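Local atomic coordinates of aldehyde dehydrogenase (Bartonella henselae, PDB entry 3I44), a protein that probably oxidises aldehydes to carboxylic acids with a nicotinamide cofactor, as other members of the aldehyde dehydrogenase family do. Residues S299-Q313 / F400-F414. The protein carries 1 engineered substitution. Residues are numbered along the deposited sequence; the frame is centred on the assembly and turned at random.
Sequences SGQSCNAPTRMLVEQ and FREEIFGPVLSLLPF
Arg-308 to Glu-312 and Ser-410 to Phe-414 pair as neighbouring parallel strands inside the mixed sheet of the aldehyde dehydrogenase catalytic domain, and the loops preceding them meet around the Phe-405 ring. Six backbone hydrogen bonds establish the register, from Ser-410 N to Thr-307 O (3.1 Å) through Gln-313 N to Phe-414 O (2.9 Å). On one side of the sheet Met-309 packs against Leu-409 and Leu-411, with helix 287-296 over Met-309 and Leu-409 and helix 316-329 over Leu-411. On the other, Arg-308 rises over Phe-400: its CD sits above the ring face, 3.9 Å from the centroid, and its guanidinium stands nearly perpendicular to the ring (88°) in an off-centre cation-pi contact. NH2 is held by the carbonyls of Lys-274 and Ala-424, NH1 by that of Leu-423. Phe-414, with CG between the backbone N and the carbonyl carbon (chi1 69°), turns its ring back across the partner strand, putting Glu-312 CA over one face, 3.8 Å from the centroid. In the loops, water 1 bridges Gly-300 O and Phe-405 N. Cys-303 SG, in the conformer given here, meets the Phe-405 ring edge, while Gln-301 CA lies over its face, 3.9 Å from the centroid.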
# COMPACT_ATOMS: atom_id res chain seq x y z
N SER A 299 2.48 -31.42 1.04
CA SER A 299 3.76 -31.67 1.71
C SER A 299 4.21 -30.46 2.52
O SER A 299 5.42 -30.22 2.68
CB SER A 299 4.81 -32.10 0.70
OG SER A 299 4.31 -33.16 -0.12
N GLY A 300 3.24 -29.73 3.07
CA GLY A 300 3.51 -28.59 3.92
C GLY A 300 3.85 -27.32 3.18
O GLY A 300 4.25 -26.31 3.81
N GLN A 301 3.71 -27.33 1.86
CA GLN A 301 4.21 -26.22 1.02
C GLN A 301 3.07 -25.25 0.75
O GLN A 301 2.64 -25.07 -0.39
CB GLN A 301 4.78 -26.76 -0.31
CG GLN A 301 5.89 -27.78 -0.06
CD GLN A 301 6.39 -28.48 -1.28
OE1 GLN A 301 7.58 -28.40 -1.58
NE2 GLN A 301 5.50 -29.21 -1.99
N SER A 302 2.51 -24.73 1.84
CA SER A 302 1.42 -23.81 1.80
C SER A 302 1.75 -22.70 2.76
O SER A 302 2.03 -22.93 3.94
CB SER A 302 0.10 -24.51 2.19
OG SER A 302 -0.27 -25.41 1.17
N CYS A 303 1.71 -21.46 2.27
CA CYS A 303 2.12 -20.34 3.09
C CYS A 303 1.27 -20.20 4.36
O CYS A 303 1.77 -19.75 5.38
CB CYS A 303 2.14 -19.07 2.24
SG CYS A 303 3.21 -19.25 0.72
N ASN A 304 0.00 -20.60 4.30
CA ASN A 304 -0.92 -20.51 5.45
C ASN A 304 -1.09 -21.80 6.27
O ASN A 304 -1.97 -21.87 7.15
CB ASN A 304 -2.30 -20.02 4.96
CG ASN A 304 -3.08 -21.08 4.19
OD1 ASN A 304 -2.50 -22.05 3.65
ND2 ASN A 304 -4.39 -20.87 4.08
N ALA A 305 -0.25 -22.80 6.03
CA ALA A 305 -0.43 -24.11 6.70
C ALA A 305 -0.35 -23.91 8.20
O ALA A 305 0.42 -23.07 8.67
CB ALA A 305 0.63 -25.14 6.26
N PRO A 306 -1.15 -24.68 8.96
CA PRO A 306 -1.15 -24.60 10.41
C PRO A 306 -0.00 -25.44 11.00
O PRO A 306 -0.17 -26.61 11.38
CB PRO A 306 -2.53 -25.18 10.78
CG PRO A 306 -2.78 -26.19 9.72
CD PRO A 306 -2.21 -25.58 8.46
N THR A 307 1.15 -24.81 11.11
CA THR A 307 2.39 -25.50 11.44
C THR A 307 2.77 -25.47 12.92
O THR A 307 3.64 -26.22 13.34
CB THR A 307 3.55 -24.98 10.55
OG1 THR A 307 3.67 -23.55 10.65
CG2 THR A 307 3.26 -25.33 9.09
N ARG A 308 2.13 -24.62 13.72
CA ARG A 308 2.34 -24.59 15.17
C ARG A 308 1.03 -24.97 15.84
O ARG A 308 0.06 -24.19 15.85
CB ARG A 308 2.79 -23.23 15.67
CG ARG A 308 4.16 -22.80 15.16
CD ARG A 308 4.49 -21.41 15.68
NE ARG A 308 3.57 -20.40 15.16
CZ ARG A 308 3.12 -19.34 15.84
NH1 ARG A 308 3.48 -19.12 17.09
NH2 ARG A 308 2.25 -18.51 15.26
N MET A 309 0.97 -26.18 16.38
CA MET A 309 -0.25 -26.64 17.03
C MET A 309 -0.12 -26.39 18.52
O MET A 309 0.73 -27.01 19.19
CB MET A 309 -0.49 -28.11 16.72
CG MET A 309 -1.86 -28.64 17.21
SD MET A 309 -2.13 -30.41 16.86
CE MET A 309 -2.63 -30.44 15.15
N LEU A 310 -0.97 -25.49 19.03
CA LEU A 310 -0.94 -25.09 20.44
C LEU A 310 -2.13 -25.77 21.10
O LEU A 310 -3.28 -25.48 20.75
CB LEU A 310 -0.97 -23.56 20.59
CG LEU A 310 -0.14 -22.71 19.58
CD1 LEU A 310 -0.34 -21.24 19.84
CD2 LEU A 310 1.35 -23.05 19.61
N VAL A 311 -1.85 -26.71 22.00
CA VAL A 311 -2.88 -27.59 22.56
C VAL A 311 -3.09 -27.37 24.06
O VAL A 311 -2.12 -27.30 24.85
CB VAL A 311 -2.54 -29.07 22.31
CG1 VAL A 311 -3.71 -29.98 22.76
CG2 VAL A 311 -2.24 -29.29 20.82
N GLU A 312 -4.35 -27.24 24.46
CA GLU A 312 -4.67 -27.10 25.87
C GLU A 312 -4.07 -28.29 26.66
O GLU A 312 -4.06 -29.43 26.18
CB GLU A 312 -6.18 -26.96 26.05
CG GLU A 312 -6.63 -26.60 27.46
CD GLU A 312 -8.10 -26.11 27.51
OE1 GLU A 312 -8.42 -25.35 28.43
OE2 GLU A 312 -8.92 -26.43 26.62
N GLN A 313 -3.51 -28.01 27.83
CA GLN A 313 -2.73 -29.01 28.60
C GLN A 313 -3.47 -30.34 28.74
O GLN A 313 -2.93 -31.39 28.42
CB GLN A 313 -2.36 -28.46 29.99
CG GLN A 313 -1.42 -29.37 30.79
CD GLN A 313 -0.07 -29.53 30.12
OE1 GLN A 313 0.29 -30.61 29.66
NE2 GLN A 313 0.68 -28.43 30.04
N PHE A 400 10.00 -23.47 15.62
CA PHE A 400 8.90 -22.61 16.04
C PHE A 400 8.86 -21.31 15.22
O PHE A 400 7.79 -20.82 14.90
CB PHE A 400 9.04 -22.29 17.52
CG PHE A 400 7.87 -21.52 18.12
CD1 PHE A 400 6.78 -22.19 18.65
CD2 PHE A 400 7.89 -20.13 18.22
CE1 PHE A 400 5.75 -21.50 19.24
CE2 PHE A 400 6.84 -19.43 18.80
CZ PHE A 400 5.78 -20.13 19.33
N ARG A 401 10.03 -20.79 14.83
CA ARG A 401 10.09 -19.43 14.27
C ARG A 401 10.12 -19.38 12.77
O ARG A 401 9.60 -18.44 12.18
CB ARG A 401 11.31 -18.67 14.77
CG ARG A 401 11.41 -18.61 16.24
CD ARG A 401 11.76 -17.21 16.68
NE ARG A 401 11.22 -17.05 18.02
CZ ARG A 401 10.17 -16.30 18.36
NH1 ARG A 401 9.51 -15.52 17.50
NH2 ARG A 401 9.83 -16.30 19.64
N GLU A 402 10.74 -20.37 12.15
CA GLU A 402 11.02 -20.29 10.72
C GLU A 402 10.01 -21.07 9.96
O GLU A 402 9.59 -22.16 10.38
CB GLU A 402 12.43 -20.79 10.39
CG GLU A 402 13.52 -19.86 10.86
CD GLU A 402 14.92 -20.45 10.71
OE1 GLU A 402 15.23 -21.09 9.69
OE2 GLU A 402 15.71 -20.24 11.64
N GLU A 403 9.65 -20.56 8.79
CA GLU A 403 8.73 -21.27 7.93
C GLU A 403 9.51 -22.42 7.32
O GLU A 403 10.50 -22.18 6.68
CB GLU A 403 8.19 -20.37 6.83
CG GLU A 403 7.14 -21.05 6.00
CD GLU A 403 6.51 -20.12 4.98
OE1 GLU A 403 7.27 -19.34 4.36
OE2 GLU A 403 5.28 -20.19 4.79
N ILE A 404 9.04 -23.66 7.47
CA ILE A 404 9.77 -24.85 7.05
C ILE A 404 9.40 -25.27 5.64
O ILE A 404 10.27 -25.69 4.87
CB ILE A 404 9.55 -26.00 8.03
CG1 ILE A 404 10.01 -25.61 9.43
CG2 ILE A 404 10.24 -27.32 7.53
CD1 ILE A 404 9.52 -26.56 10.57
N PHE A 405 8.11 -25.17 5.28
CA PHE A 405 7.66 -25.56 3.94
C PHE A 405 7.91 -27.05 3.61
O PHE A 405 8.17 -27.40 2.47
CB PHE A 405 8.28 -24.63 2.86
CG PHE A 405 7.26 -23.78 2.14
CD1 PHE A 405 7.11 -23.87 0.78
CD2 PHE A 405 6.42 -22.93 2.84
CE1 PHE A 405 6.14 -23.09 0.11
CE2 PHE A 405 5.47 -22.15 2.19
CZ PHE A 405 5.33 -22.24 0.82
N GLY A 406 7.81 -27.90 4.62
CA GLY A 406 7.85 -29.34 4.46
C GLY A 406 6.81 -29.92 5.41
O GLY A 406 6.21 -29.16 6.19
N PRO A 407 6.62 -31.26 5.40
CA PRO A 407 5.61 -31.88 6.24
C PRO A 407 6.08 -32.05 7.66
O PRO A 407 6.33 -33.17 8.10
CB PRO A 407 5.39 -33.22 5.55
CG PRO A 407 6.74 -33.54 4.99
CD PRO A 407 7.19 -32.23 4.44
N VAL A 408 6.18 -30.92 8.36
CA VAL A 408 6.78 -30.86 9.66
C VAL A 408 5.91 -30.06 10.63
O VAL A 408 5.72 -28.86 10.49
CB VAL A 408 8.19 -30.25 9.56
CG1 VAL A 408 8.83 -30.13 10.96
CG2 VAL A 408 9.05 -31.11 8.61
N LEU A 409 5.37 -30.74 11.63
CA LEU A 409 4.47 -30.12 12.60
C LEU A 409 5.18 -29.92 13.92
O LEU A 409 5.91 -30.81 14.36
CB LEU A 409 3.27 -31.04 12.79
CG LEU A 409 2.24 -30.65 13.83
CD1 LEU A 409 1.55 -29.35 13.42
CD2 LEU A 409 1.20 -31.75 14.00
N SER A 410 4.95 -28.77 14.56
CA SER A 410 5.43 -28.50 15.91
C SER A 410 4.27 -28.41 16.93
O SER A 410 3.38 -27.58 16.75
CB SER A 410 6.23 -27.19 15.90
OG SER A 410 7.38 -27.29 15.07
N LEU A 411 4.29 -29.24 17.98
CA LEU A 411 3.29 -29.21 19.07
C LEU A 411 3.89 -28.66 20.33
O LEU A 411 5.06 -28.96 20.67
CB LEU A 411 2.77 -30.62 19.42
CG LEU A 411 1.64 -31.24 18.64
CD1 LEU A 411 2.05 -31.27 17.19
CD2 LEU A 411 1.31 -32.66 19.16
N LEU A 412 3.08 -27.91 21.05
CA LEU A 412 3.40 -27.49 22.40
C LEU A 412 2.09 -27.20 23.15
O LEU A 412 1.06 -26.95 22.53
CB LEU A 412 4.28 -26.25 22.39
CG LEU A 412 3.87 -25.08 21.50
CD1 LEU A 412 4.46 -23.84 22.10
CD2 LEU A 412 4.33 -25.25 19.99
N PRO A 413 2.11 -27.28 24.49
CA PRO A 413 0.90 -27.06 25.28
C PRO A 413 0.72 -25.63 25.74
O PRO A 413 1.66 -24.83 25.74
CB PRO A 413 1.12 -27.95 26.50
CG PRO A 413 2.60 -27.83 26.74
CD PRO A 413 3.23 -27.72 25.33
N PHE A 414 -0.51 -25.29 26.12
CA PHE A 414 -0.77 -24.06 26.86
C PHE A 414 -1.72 -24.36 28.01
O PHE A 414 -2.44 -25.35 27.98
CB PHE A 414 -1.33 -22.95 25.97
CG PHE A 414 -2.71 -23.20 25.46
CD1 PHE A 414 -3.83 -22.81 26.21
CD2 PHE A 414 -2.91 -23.83 24.24
CE1 PHE A 414 -5.12 -23.04 25.74
CE2 PHE A 414 -4.20 -24.06 23.76
CZ PHE A 414 -5.30 -23.66 24.50
O HOH W 1 5.32 -24.90 6.14
O HOH W 2 9.43 -27.01 0.11
O HOH W 3 4.10 -22.32 5.73
O HOH W 4 6.45 -26.56 12.51